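Local structure of uncharacterized protein (Thermomonospora curvata, 4MVE) at residues M111-D114 against I119-F122; P77-C80 against S86-S89; F49-A54 against M58-N63; Q8-I13 against R123-D128. The protein is of unknown function, a GXWXG and DUF4334 family protein that folds into a curled antiparallel beta sheet flanked by short helices. All coordinates share one frame; numbering follows the deposited sequence.

Interaction 1: residues M111-D114 against I119-F122; sequences MIYD and IDHF
Met111, a selenomethionine here, runs alongside Asp120 on one face of an antiparallel strand pair, and its side chain illustrates how a single residue can touch several parts of a neighbouring strand. CB comes first, packing 3.7 Å from Phe122 CE2 at the near side of that ring. CG stands anti to the backbone N (chi1 -162°), and it and the selenium lead away from the ring, towards Val75 and Pro77 of strand 74-81. A bend at the last torsion (chi3 69°) then brings the methyl back, so that CE lies only 3.1 Å from Asp120 OD2. The same carboxylate oxygen accepts a hydrogen bond from a water 2.9 Å from OD2, which also sits 2.8 Å from Tyr113 OH, in the plane of the tyrosine ring at its edge. Carboxylate and ring planes are nearly perpendicular, and Lys67 is a more distant, weak ionic partner of OD2. Beneath these side chains, Met111 N donates to Asp120 O over 2.8 Å, while Asp120 N returns a straighter bond to Met111 O (2.9 Å, 164°). Ile112 and Ile119, a non-hydrogen-bonded pair, point together from the other face and meet through their CG1 atoms at 4.0 Å. This alternation marks antiparallel pairing, and a short connection makes strands 106-113 and 118-124 a beta hairpin within the curled antiparallel sheet.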
loop_
_atom_site.group_PDB
_atom_site.type_symbol
_atom_site.label_atom_id
_atom_site.label_comp_id
_atom_site.label_asym_id
_atom_site.label_seq_id
_atom_site.Cartn_x
_atom_site.Cartn_y
_atom_site.Cartn_z
HETATM N N MSE A 111 -6.524 2.364 -4.064
HETATM C CA MSE A 111 -7.220 1.076 -4.110
HETATM C C MSE A 111 -8.422 1.119 -3.177
HETATM O O MSE A 111 -8.291 1.523 -2.037
HETATM C CB MSE A 111 -6.290 -0.066 -3.732
HETATM C CG MSE A 111 -6.800 -1.416 -4.173
HETATM SE SE MSE A 111 -5.862 -2.797 -3.142
HETATM C CE MSE A 111 -6.615 -2.461 -1.405
ATOM N N ILE A 112 -9.603 0.733 -3.649
ATOM C CA ILE A 112 -10.800 0.725 -2.785
ATOM C C ILE A 112 -11.228 -0.733 -2.569
ATOM O O ILE A 112 -11.471 -1.408 -3.546
ATOM C CB ILE A 112 -11.945 1.555 -3.437
ATOM C CG1 ILE A 112 -11.480 3.004 -3.761
ATOM C CG2 ILE A 112 -13.260 1.501 -2.577
ATOM C CD1 ILE A 112 -12.501 3.954 -4.330
ATOM N N TYR A 113 -11.381 -1.200 -1.322
ATOM C CA TYR A 113 -11.880 -2.576 -1.119
ATOM C C TYR A 113 -13.325 -2.637 -1.555
ATOM O O TYR A 113 -14.082 -1.664 -1.345
ATOM C CB TYR A 113 -11.765 -3.014 0.348
ATOM C CG TYR A 113 -10.374 -3.458 0.763
ATOM C CD1 TYR A 113 -9.358 -2.533 0.979
ATOM C CD2 TYR A 113 -10.084 -4.805 0.964
ATOM C CE1 TYR A 113 -8.078 -2.939 1.407
ATOM C CE2 TYR A 113 -8.816 -5.223 1.382
ATOM C CZ TYR A 113 -7.807 -4.291 1.580
ATOM O OH TYR A 113 -6.575 -4.741 2.022
ATOM N N ASP A 114 -13.711 -3.761 -2.148
ATOM C CA ASP A 114 -15.095 -3.966 -2.567
ATOM C C ASP A 114 -16.022 -4.123 -1.392
ATOM O O ASP A 114 -17.189 -3.726 -1.483
ATOM C CB ASP A 114 -15.217 -5.245 -3.434
ATOM C CG ASP A 114 -14.518 -5.142 -4.768
ATOM O OD1 ASP A 114 -14.048 -4.020 -5.115
ATOM O OD2 ASP A 114 -14.483 -6.158 -5.494
ATOM N N ILE A 119 -9.668 2.516 1.957
ATOM C CA ILE A 119 -9.083 3.057 0.728
ATOM C C ILE A 119 -7.582 3.235 0.944
ATOM O O ILE A 119 -7.214 3.826 1.952
ATOM C CB ILE A 119 -9.739 4.405 0.329
ATOM C CG1 ILE A 119 -11.229 4.245 0.025
ATOM C CG2 ILE A 119 -8.994 5.058 -0.872
ATOM C CD1 ILE A 119 -11.965 5.625 0.127
ATOM N N ASP A 120 -6.729 2.784 -0.005
ATOM C CA ASP A 120 -5.267 2.979 0.043
ATOM C C ASP A 120 -4.870 3.991 -1.022
ATOM O O ASP A 120 -4.950 3.677 -2.216
ATOM C CB ASP A 120 -4.486 1.670 -0.158
ATOM C CG ASP A 120 -4.883 0.520 0.756
ATOM O OD1 ASP A 120 -5.204 0.778 1.942
ATOM O OD2 ASP A 120 -4.802 -0.636 0.312
ATOM N N HIS A 121 -4.452 5.193 -0.591
ATOM C CA HIS A 121 -4.048 6.333 -1.451
ATOM C C HIS A 121 -2.574 6.199 -1.789
ATOM O O HIS A 121 -1.746 6.139 -0.881
ATOM C CB HIS A 121 -4.331 7.662 -0.746
ATOM C CG HIS A 121 -5.750 7.813 -0.301
ATOM N ND1 HIS A 121 -6.687 8.535 -1.062
ATOM C CD2 HIS A 121 -6.355 7.369 0.831
ATOM C CE1 HIS A 121 -7.805 8.507 -0.364
ATOM N NE2 HIS A 121 -7.647 7.840 0.797
ATOM N N PHE A 122 -2.249 6.044 -3.080
ATOM C CA PHE A 122 -0.863 5.805 -3.506
ATOM C C PHE A 122 -0.144 7.061 -3.981
ATOM O O PHE A 122 -0.697 7.855 -4.742
ATOM C CB PHE A 122 -0.836 4.763 -4.625
ATOM C CG PHE A 122 -1.405 3.437 -4.218
ATOM C CD1 PHE A 122 -0.843 2.714 -3.168
ATOM C CD2 PHE A 122 -2.528 2.918 -4.854
ATOM C CE1 PHE A 122 -1.391 1.492 -2.774
ATOM C CE2 PHE A 122 -3.082 1.716 -4.444
ATOM C CZ PHE A 122 -2.497 0.996 -3.421
HETATM O O HOH W 1 -4.478 -2.885 2.107
#

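Interaction 2: residues P77-C80 against S86-S89; sequences PLLC and SIYS
Tyr88 O is the carbonyl on which this strand pairing turns: Cys80 N donates to it across 2.8 Å, almost in line with the carbonyl bond, and Leu79 CA lies 3.3 Å from it in a CA-H...O contact. The exchange is reciprocal. Tyr88 N gives a 3.0 Å bond to Cys80 O, and Ile87 CA makes a weaker CA-H...O approach to that same oxygen, making Cys80 and Tyr88 a hydrogen-bonded pair with their side chains on a common face. The tyrosine CG is wedged between its own backbone N and carbonyl carbon (chi1 77°), a crowded position that lays the ring back across the partner strand; CD1 consequently comes 3.3 Å from Cys80 O, and CE1 rests 3.8 Å from Cys80 CB. The cysteine sulfur stands obliquely above the ring, 5.5 Å from SG to the centroid of Tyr88, a loose sulfur-aromatic contact. Met62 also touches both of these side chains.

Leu79 projects from the other face. Its CB packs on Ile87 CG2, and its CD2 lies 3.8 Å from both CA and CB of Ser89, the residue opposite it in a non-hydrogen-bonded pair. Ser89 OG is bonded to Glu91 and also to a water that takes the N-H of Leu78, so the strands are joined by a water bridge beyond their direct bonds. The end of strand 74-81 and the short strand 87-89, inclined at 149° and linked by a brief loop, form a twisted beta hairpin at one end of the sheet.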
loop_
_atom_site.group_PDB
_atom_site.type_symbol
_atom_site.label_atom_id
_atom_site.label_comp_id
_atom_site.label_asym_id
_atom_site.label_seq_id
_atom_site.Cartn_x
_atom_site.Cartn_y
_atom_site.Cartn_z
ATOM N N PRO A 77 -6.144 -7.583 -3.274
ATOM C CA PRO A 77 -5.478 -6.764 -2.248
ATOM C C PRO A 77 -4.595 -7.520 -1.269
ATOM O O PRO A 77 -3.726 -6.904 -0.638
ATOM C CB PRO A 77 -6.647 -6.113 -1.503
ATOM C CG PRO A 77 -7.784 -7.064 -1.674
ATOM C CD PRO A 77 -7.587 -7.768 -2.989
ATOM N N LEU A 78 -4.832 -8.820 -1.088
ATOM C CA LEU A 78 -4.109 -9.583 -0.056
ATOM C C LEU A 78 -3.482 -10.845 -0.547
ATOM O O LEU A 78 -3.949 -11.945 -0.228
ATOM C CB LEU A 78 -5.050 -9.920 1.121
ATOM C CG LEU A 78 -5.727 -8.711 1.794
ATOM C CD1 LEU A 78 -6.864 -9.175 2.664
ATOM C CD2 LEU A 78 -4.704 -7.910 2.646
ATOM N N LEU A 79 -2.362 -10.695 -1.269
ATOM C CA LEU A 79 -1.548 -11.830 -1.680
ATOM C C LEU A 79 -0.794 -12.247 -0.466
ATOM O O LEU A 79 -0.315 -11.375 0.260
ATOM C CB LEU A 79 -0.595 -11.480 -2.839
ATOM C CG LEU A 79 -1.229 -11.013 -4.169
ATOM C CD1 LEU A 79 -0.107 -10.713 -5.210
ATOM C CD2 LEU A 79 -2.253 -12.070 -4.724
ATOM N N CYS A 80 -0.776 -13.556 -0.171
ATOM C CA CYS A 80 -0.124 -14.081 1.017
ATOM C C CYS A 80 0.725 -15.231 0.629
ATOM O O CYS A 80 0.545 -15.814 -0.444
ATOM C CB CYS A 80 -1.143 -14.482 2.091
ATOM S SG CYS A 80 -2.170 -13.116 2.684
ATOM N N SER A 86 4.551 -20.810 -2.131
ATOM C CA SER A 86 3.806 -20.254 -3.254
ATOM C C SER A 86 2.960 -19.030 -2.802
ATOM O O SER A 86 2.604 -18.894 -1.623
ATOM C CB SER A 86 2.928 -21.318 -3.900
ATOM O OG SER A 86 1.862 -21.700 -3.049
ATOM N N ILE A 87 2.670 -18.129 -3.739
ATOM C CA ILE A 87 1.899 -16.943 -3.400
ATOM C C ILE A 87 0.452 -17.109 -3.907
ATOM O O ILE A 87 0.241 -17.470 -5.066
ATOM C CB ILE A 87 2.610 -15.654 -3.897
ATOM C CG1 ILE A 87 3.875 -15.408 -3.016
ATOM C CG2 ILE A 87 1.654 -14.449 -3.840
ATOM C CD1 ILE A 87 4.980 -14.590 -3.627
ATOM N N TYR A 88 -0.535 -16.871 -3.004
ATOM C CA TYR A 88 -1.954 -17.017 -3.309
ATOM C C TYR A 88 -2.734 -15.784 -2.874
ATOM O O TYR A 88 -2.354 -15.044 -1.945
ATOM C CB TYR A 88 -2.534 -18.297 -2.654
ATOM C CG TYR A 88 -2.797 -18.147 -1.173
ATOM C CD1 TYR A 88 -1.756 -18.203 -0.251
ATOM C CD2 TYR A 88 -4.079 -17.870 -0.696
ATOM C CE1 TYR A 88 -1.985 -18.026 1.108
ATOM C CE2 TYR A 88 -4.315 -17.658 0.657
ATOM C CZ TYR A 88 -3.266 -17.740 1.557
ATOM O OH TYR A 88 -3.492 -17.575 2.896
ATOM N N SER A 89 -3.847 -15.590 -3.541
ATOM C CA SER A 89 -4.732 -14.486 -3.273
ATOM C C SER A 89 -5.758 -14.847 -2.197
ATOM O O SER A 89 -6.621 -15.697 -2.436
ATOM C CB SER A 89 -5.440 -14.077 -4.558
ATOM O OG SER A 89 -6.369 -13.071 -4.233
HETATM O O HOH W 2 -6.290 -10.875 -2.502
#

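Interaction 3: residues F49-A54 against M58-N63; sequences FDRGDA and MLLGMN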
loop_
_atom_site.group_PDB
_atom_site.type_symbol
_atom_site.label_atom_id
_atom_site.label_comp_id
_atom_site.label_asym_id
_atom_site.label_seq_id
_atom_site.Cartn_x
_atom_site.Cartn_y
_atom_site.Cartn_z
ATOM N N PHE A 49 5.427 0.212 7.596
ATOM C CA PHE A 49 6.323 1.117 8.321
ATOM C C PHE A 49 6.235 0.950 9.847
ATOM O O PHE A 49 7.241 1.124 10.502
ATOM C CB PHE A 49 6.052 2.582 7.945
ATOM C CG PHE A 49 6.480 2.911 6.535
ATOM C CD1 PHE A 49 7.835 3.083 6.220
ATOM C CD2 PHE A 49 5.534 3.130 5.536
ATOM C CE1 PHE A 49 8.230 3.417 4.918
ATOM C CE2 PHE A 49 5.932 3.487 4.237
ATOM C CZ PHE A 49 7.277 3.631 3.938
ATOM N N ASP A 50 5.032 0.694 10.411
ATOM C CA ASP A 50 4.860 0.496 11.846
ATOM C C ASP A 50 4.266 -0.893 12.106
ATOM O O ASP A 50 3.058 -1.101 11.973
ATOM C CB ASP A 50 3.986 1.615 12.432
ATOM C CG ASP A 50 3.615 1.466 13.902
ATOM O OD1 ASP A 50 4.370 0.776 14.654
ATOM O OD2 ASP A 50 2.592 2.054 14.308
ATOM N N ARG A 51 5.127 -1.823 12.508
ATOM C CA ARG A 51 4.778 -3.216 12.721
ATOM C C ARG A 51 4.109 -3.481 14.097
ATOM O O ARG A 51 3.696 -4.618 14.343
ATOM C CB ARG A 51 6.013 -4.128 12.512
ATOM C CG ARG A 51 6.290 -4.298 11.010
ATOM C CD ARG A 51 7.412 -5.240 10.640
ATOM N NE ARG A 51 8.749 -4.713 10.939
ATOM C CZ ARG A 51 9.478 -3.943 10.130
ATOM N NH1 ARG A 51 8.977 -3.513 8.976
ATOM N NH2 ARG A 51 10.690 -3.550 10.495
ATOM N N GLY A 52 3.972 -2.446 14.936
ATOM C CA GLY A 52 3.316 -2.562 16.235
ATOM C C GLY A 52 1.808 -2.375 16.193
ATOM O O GLY A 52 1.134 -2.605 17.204
ATOM N N ASP A 53 1.264 -1.950 15.031
ATOM C CA ASP A 53 -0.165 -1.720 14.819
ATOM C C ASP A 53 -0.924 -3.084 14.740
ATOM O O ASP A 53 -0.378 -4.073 14.244
ATOM C CB ASP A 53 -0.392 -0.861 13.533
ATOM C CG ASP A 53 -1.852 -0.780 13.061
ATOM O OD1 ASP A 53 -2.735 -0.416 13.890
ATOM O OD2 ASP A 53 -2.126 -1.166 11.897
ATOM N N ALA A 54 -2.168 -3.118 15.243
ATOM C CA ALA A 54 -3.031 -4.295 15.256
ATOM C C ALA A 54 -3.156 -4.961 13.861
ATOM O O ALA A 54 -2.870 -6.167 13.724
ATOM C CB ALA A 54 -4.420 -3.917 15.766
HETATM N N MSE A 58 -1.733 -8.547 12.228
HETATM C CA MSE A 58 -2.607 -9.533 11.587
HETATM C C MSE A 58 -2.122 -9.848 10.164
HETATM O O MSE A 58 -2.093 -11.017 9.786
HETATM C CB MSE A 58 -4.059 -9.042 11.606
HETATM C CG MSE A 58 -4.680 -9.043 13.032
HETATM SE SE MSE A 58 -4.472 -10.753 14.007
HETATM C CE MSE A 58 -5.455 -11.870 12.848
ATOM N N LEU A 59 -1.685 -8.825 9.408
ATOM C CA LEU A 59 -1.119 -8.995 8.070
ATOM C C LEU A 59 0.143 -9.870 8.131
ATOM O O LEU A 59 0.313 -10.795 7.328
ATOM C CB LEU A 59 -0.784 -7.624 7.453
ATOM C CG LEU A 59 -1.968 -6.776 6.949
ATOM C CD1 LEU A 59 -1.484 -5.415 6.479
ATOM C CD2 LEU A 59 -2.722 -7.466 5.821
ATOM N N LEU A 60 0.987 -9.605 9.123
ATOM C CA LEU A 60 2.213 -10.337 9.366
ATOM C C LEU A 60 1.894 -11.819 9.683
ATOM O O LEU A 60 2.508 -12.711 9.101
ATOM C CB LEU A 60 2.966 -9.655 10.532
ATOM C CG LEU A 60 4.108 -8.653 10.210
ATOM C CD1 LEU A 60 3.780 -7.684 9.069
ATOM C CD2 LEU A 60 4.503 -7.864 11.444
ATOM N N GLY A 61 0.901 -12.058 10.534
ATOM C CA GLY A 61 0.493 -13.410 10.921
ATOM C C GLY A 61 -0.038 -14.230 9.762
ATOM O O GLY A 61 0.180 -15.440 9.688
HETATM N N MSE A 62 -0.684 -13.548 8.808
HETATM C CA MSE A 62 -1.206 -14.167 7.596
HETATM C C MSE A 62 -0.128 -14.340 6.530
HETATM O O MSE A 62 -0.422 -14.919 5.481
HETATM C CB MSE A 62 -2.316 -13.317 7.048
HETATM C CG MSE A 62 -3.589 -13.560 7.755
HETATM SE SE MSE A 62 -5.012 -13.430 6.514
HETATM C CE MSE A 62 -4.565 -15.031 5.283
ATOM N N ASN A 63 1.117 -13.854 6.799
ATOM C CA ASN A 63 2.235 -13.876 5.865
ATOM C C ASN A 63 1.879 -13.094 4.601
ATOM O O ASN A 63 2.188 -13.530 3.496
ATOM C CB ASN A 63 2.680 -15.303 5.506
ATOM C CG ASN A 63 3.695 -15.890 6.428
ATOM O OD1 ASN A 63 4.907 -15.800 6.192
ATOM N ND2 ASN A 63 3.211 -16.563 7.455
#
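Ala54 O accepts the N-H of Met58 at 3.0 Å with a moderately bent angle of 144°, an i-to-i+4 bond in the first turn of helix 54-61, and this worked example shows how local turns and caps begin and end a short helix. Entry is prepared by a type I beta turn from Asp50 to Asp53. Within it, Asp50 OD1 accepts from Gly52 N at 3.3 Å, from above the carboxylate plane, as an Asx turn. Asp53 then takes the N-cap position, its OD2 reaching weakly to Ala56 N. At the exit Met62 N still makes an ordinary helical bond to Met58 O, whereas Asn63, with positive phi (60°) and its N bonded to Leu60 O (2.9 Å), marks a Schellman motif.

Met58, a selenomethionine, passes its CG 3.5 Å from Ala54 O before leading away. Arg51 and Leu60 cross at about a right angle and supply about half of the small buried surface. The extended CB-CG-CD part of the arginine runs past the leucine, and the bend at chi3 (-72°) turns the guanidinium off beyond it, where NH2 is taken up by Gly17 O. The meeting point is Leu60 CD2, 4.0 Å from both CG and CD of Arg51.

Interaction 4: residues Q8-I13 against R123-D128; sequences QRLAKI and RRVNDD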
loop_
_atom_site.group_PDB
_atom_site.type_symbol
_atom_site.label_atom_id
_atom_site.label_comp_id
_atom_site.label_asym_id
_atom_site.label_seq_id
_atom_site.Cartn_x
_atom_site.Cartn_y
_atom_site.Cartn_z
ATOM N N GLN A 8 14.013 10.079 -1.916
ATOM C CA GLN A 8 15.281 9.443 -1.586
ATOM C C GLN A 8 15.278 8.914 -0.169
ATOM O O GLN A 8 15.705 7.778 0.038
ATOM C CB GLN A 8 16.461 10.388 -1.819
ATOM C CG GLN A 8 16.810 10.497 -3.312
ATOM C CD GLN A 8 17.917 11.475 -3.671
ATOM O OE1 GLN A 8 18.309 11.589 -4.843
ATOM N NE2 GLN A 8 18.449 12.212 -2.695
ATOM N N ARG A 9 14.757 9.709 0.796
ATOM C CA ARG A 9 14.629 9.282 2.186
ATOM C C ARG A 9 13.678 8.080 2.304
ATOM O O ARG A 9 13.968 7.140 3.049
ATOM C CB ARG A 9 14.110 10.425 3.055
ATOM C CG ARG A 9 15.173 11.374 3.531
ATOM C CD ARG A 9 14.812 11.830 4.931
ATOM N NE ARG A 9 14.231 13.175 4.943
ATOM C CZ ARG A 9 13.527 13.692 5.949
ATOM N NH1 ARG A 9 13.267 12.964 7.034
ATOM N NH2 ARG A 9 13.063 14.935 5.874
ATOM N N LEU A 10 12.547 8.104 1.575
ATOM C CA LEU A 10 11.587 7.005 1.686
ATOM C C LEU A 10 12.083 5.747 0.989
ATOM O O LEU A 10 11.872 4.665 1.507
ATOM C CB LEU A 10 10.200 7.386 1.164
ATOM C CG LEU A 10 9.346 8.278 2.091
ATOM C CD1 LEU A 10 8.130 8.788 1.342
ATOM C CD2 LEU A 10 8.860 7.515 3.356
ATOM N N ALA A 11 12.787 5.884 -0.140
ATOM C CA ALA A 11 13.306 4.740 -0.885
ATOM C C ALA A 11 14.270 3.919 -0.007
ATOM O O ALA A 11 14.208 2.686 -0.015
ATOM C CB ALA A 11 13.995 5.218 -2.171
ATOM N N LYS A 12 15.119 4.598 0.772
ATOM C CA LYS A 12 16.108 3.959 1.656
ATOM C C LYS A 12 15.420 3.146 2.759
ATOM O O LYS A 12 15.850 2.023 3.049
ATOM C CB LYS A 12 17.061 5.007 2.274
ATOM C CG LYS A 12 18.195 5.407 1.332
ATOM C CD LYS A 12 18.973 6.638 1.792
ATOM C CE LYS A 12 20.175 6.320 2.644
ATOM N NZ LYS A 12 21.118 7.475 2.719
ATOM N N ILE A 13 14.352 3.714 3.365
ATOM C CA ILE A 13 13.567 3.043 4.415
ATOM C C ILE A 13 12.847 1.809 3.812
ATOM O O ILE A 13 12.951 0.714 4.355
ATOM C CB ILE A 13 12.579 4.040 5.068
ATOM C CG1 ILE A 13 13.345 5.167 5.847
ATOM C CG2 ILE A 13 11.566 3.298 5.980
ATOM C CD1 ILE A 13 12.468 6.572 6.030
ATOM N N ARG A 123 1.117 7.212 -3.575
ATOM C CA ARG A 123 1.966 8.296 -4.073
ATOM C C ARG A 123 3.267 7.681 -4.549
ATOM O O ARG A 123 3.719 6.711 -3.973
ATOM C CB ARG A 123 2.223 9.376 -2.999
ATOM C CG ARG A 123 0.997 10.062 -2.440
ATOM C CD ARG A 123 0.461 11.253 -3.209
ATOM N NE ARG A 123 -0.753 11.744 -2.539
ATOM C CZ ARG A 123 -0.768 12.695 -1.608
ATOM N NH1 ARG A 123 0.354 13.322 -1.270
ATOM N NH2 ARG A 123 -1.907 13.041 -1.024
ATOM N N ARG A 124 3.897 8.274 -5.542
ATOM C CA ARG A 124 5.122 7.782 -6.143
ATOM C C ARG A 124 6.352 8.043 -5.271
ATOM O O ARG A 124 6.571 9.175 -4.849
ATOM C CB ARG A 124 5.330 8.473 -7.529
ATOM C CG ARG A 124 6.539 7.957 -8.332
ATOM C CD ARG A 124 6.705 8.709 -9.649
ATOM N NE ARG A 124 7.817 8.188 -10.454
ATOM C CZ ARG A 124 9.068 8.626 -10.378
ATOM N NH1 ARG A 124 9.387 9.603 -9.537
ATOM N NH2 ARG A 124 10.013 8.085 -11.131
ATOM N N VAL A 125 7.184 7.021 -5.087
ATOM C CA VAL A 125 8.528 7.131 -4.490
ATOM C C VAL A 125 9.509 7.175 -5.702
ATOM O O VAL A 125 10.284 8.122 -5.831
ATOM C CB VAL A 125 8.879 6.039 -3.448
ATOM C CG1 VAL A 125 10.374 6.079 -3.071
ATOM C CG2 VAL A 125 8.009 6.182 -2.214
ATOM N N ASN A 126 9.395 6.183 -6.631
ATOM C CA ASN A 126 10.105 6.113 -7.918
ATOM C C ASN A 126 9.254 5.193 -8.783
ATOM O O ASN A 126 8.213 4.770 -8.306
ATOM C CB ASN A 126 11.581 5.638 -7.769
ATOM C CG ASN A 126 11.702 4.314 -7.051
ATOM O OD1 ASN A 126 11.060 3.323 -7.423
ATOM N ND2 ASN A 126 12.492 4.280 -5.979
ATOM N N ASP A 127 9.685 4.833 -10.005
ATOM C CA ASP A 127 8.897 3.971 -10.910
ATOM C C ASP A 127 8.508 2.599 -10.315
ATOM O O ASP A 127 7.515 2.007 -10.749
ATOM C CB ASP A 127 9.677 3.744 -12.213
ATOM C CG ASP A 127 9.805 5.002 -13.052
ATOM O OD1 ASP A 127 8.991 5.937 -12.854
ATOM O OD2 ASP A 127 10.723 5.060 -13.893
ATOM N N ASP A 128 9.299 2.098 -9.338
ATOM C CA ASP A 128 9.075 0.778 -8.767
ATOM C C ASP A 128 8.714 0.789 -7.287
ATOM O O ASP A 128 8.705 -0.280 -6.671
ATOM C CB ASP A 128 10.340 -0.061 -8.979
ATOM C CG ASP A 128 10.671 -0.265 -10.438
ATOM O OD1 ASP A 128 9.724 -0.275 -11.270
ATOM O OD2 ASP A 128 11.875 -0.377 -10.759
#
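Val125 and Asn126 are the residues of 123-128 that meet the helix, through Ala11 and Leu10, in a contact made wholly by van der Waals packing. The segment enters as a strand: Arg123 still pairs with Val131 through its backbone, and Arg124 with Ala33. The extended side chain of Arg124 lays its guanidinium over Asn126, one face lying over Asn126 CA, 3.6 Å from the plane and over its centre, while NH2 makes a straight salt bridge of 2.9 Å to Asp127 OD1. The chain then turns a corner at Val125. CG1, anti to the backbone N (chi1 170°), is pressed against the helix at 3.8 Å from both Ala11 N and Ala11 CB, and CG2 lies 4.2 Å from Leu10 CB. Asn126, the next residue, brings its ND2 to 4.2 Å from Ala11 CB, a looser touch at the margin. Its OD1 accepts from Asp128 N at 2.9 Å in the carbonyl plane, an Asx turn that ties the amide oxygen to the backbone two residues on. Val125 and Asn126 both stand opposite Met129, a classic beta bulge. Beyond it, Asp128 bridges to Arg151. At Ala11 helix 5-16 comes nearest the corner, 6.4 Å from Ala11 CA to Val125 CA; Ala11 also touches Met129, and Leu10 touches Val131 of strand 129-136 and Leu28 of helix 22-29.

Overall arrangement
Interaction 1 is the buried contact of the four; interactions 2 and 4 are partly buried and interaction 3 lies at the surface. Interactions 1 and 2 are both hairpins of the one sheet and meet through side chains, Pro77 packing against Met111 and Tyr113, an arrangement consistent with a barrel-like curl. Interaction 3 caps a helix locally, yet its Met62 and Asn63 carbonyls touch Cys80 of interaction 2, and its Phe49 packs on Ile13 of interaction 4. Interaction 4 takes up the chain where strand 118-124 of interaction 1 ends, and sets the N-terminal helix against the corner beyond it. Backbone hydrogen bonds dominate the hairpins, whereas the helix-to-corner contact relies on apolar packing.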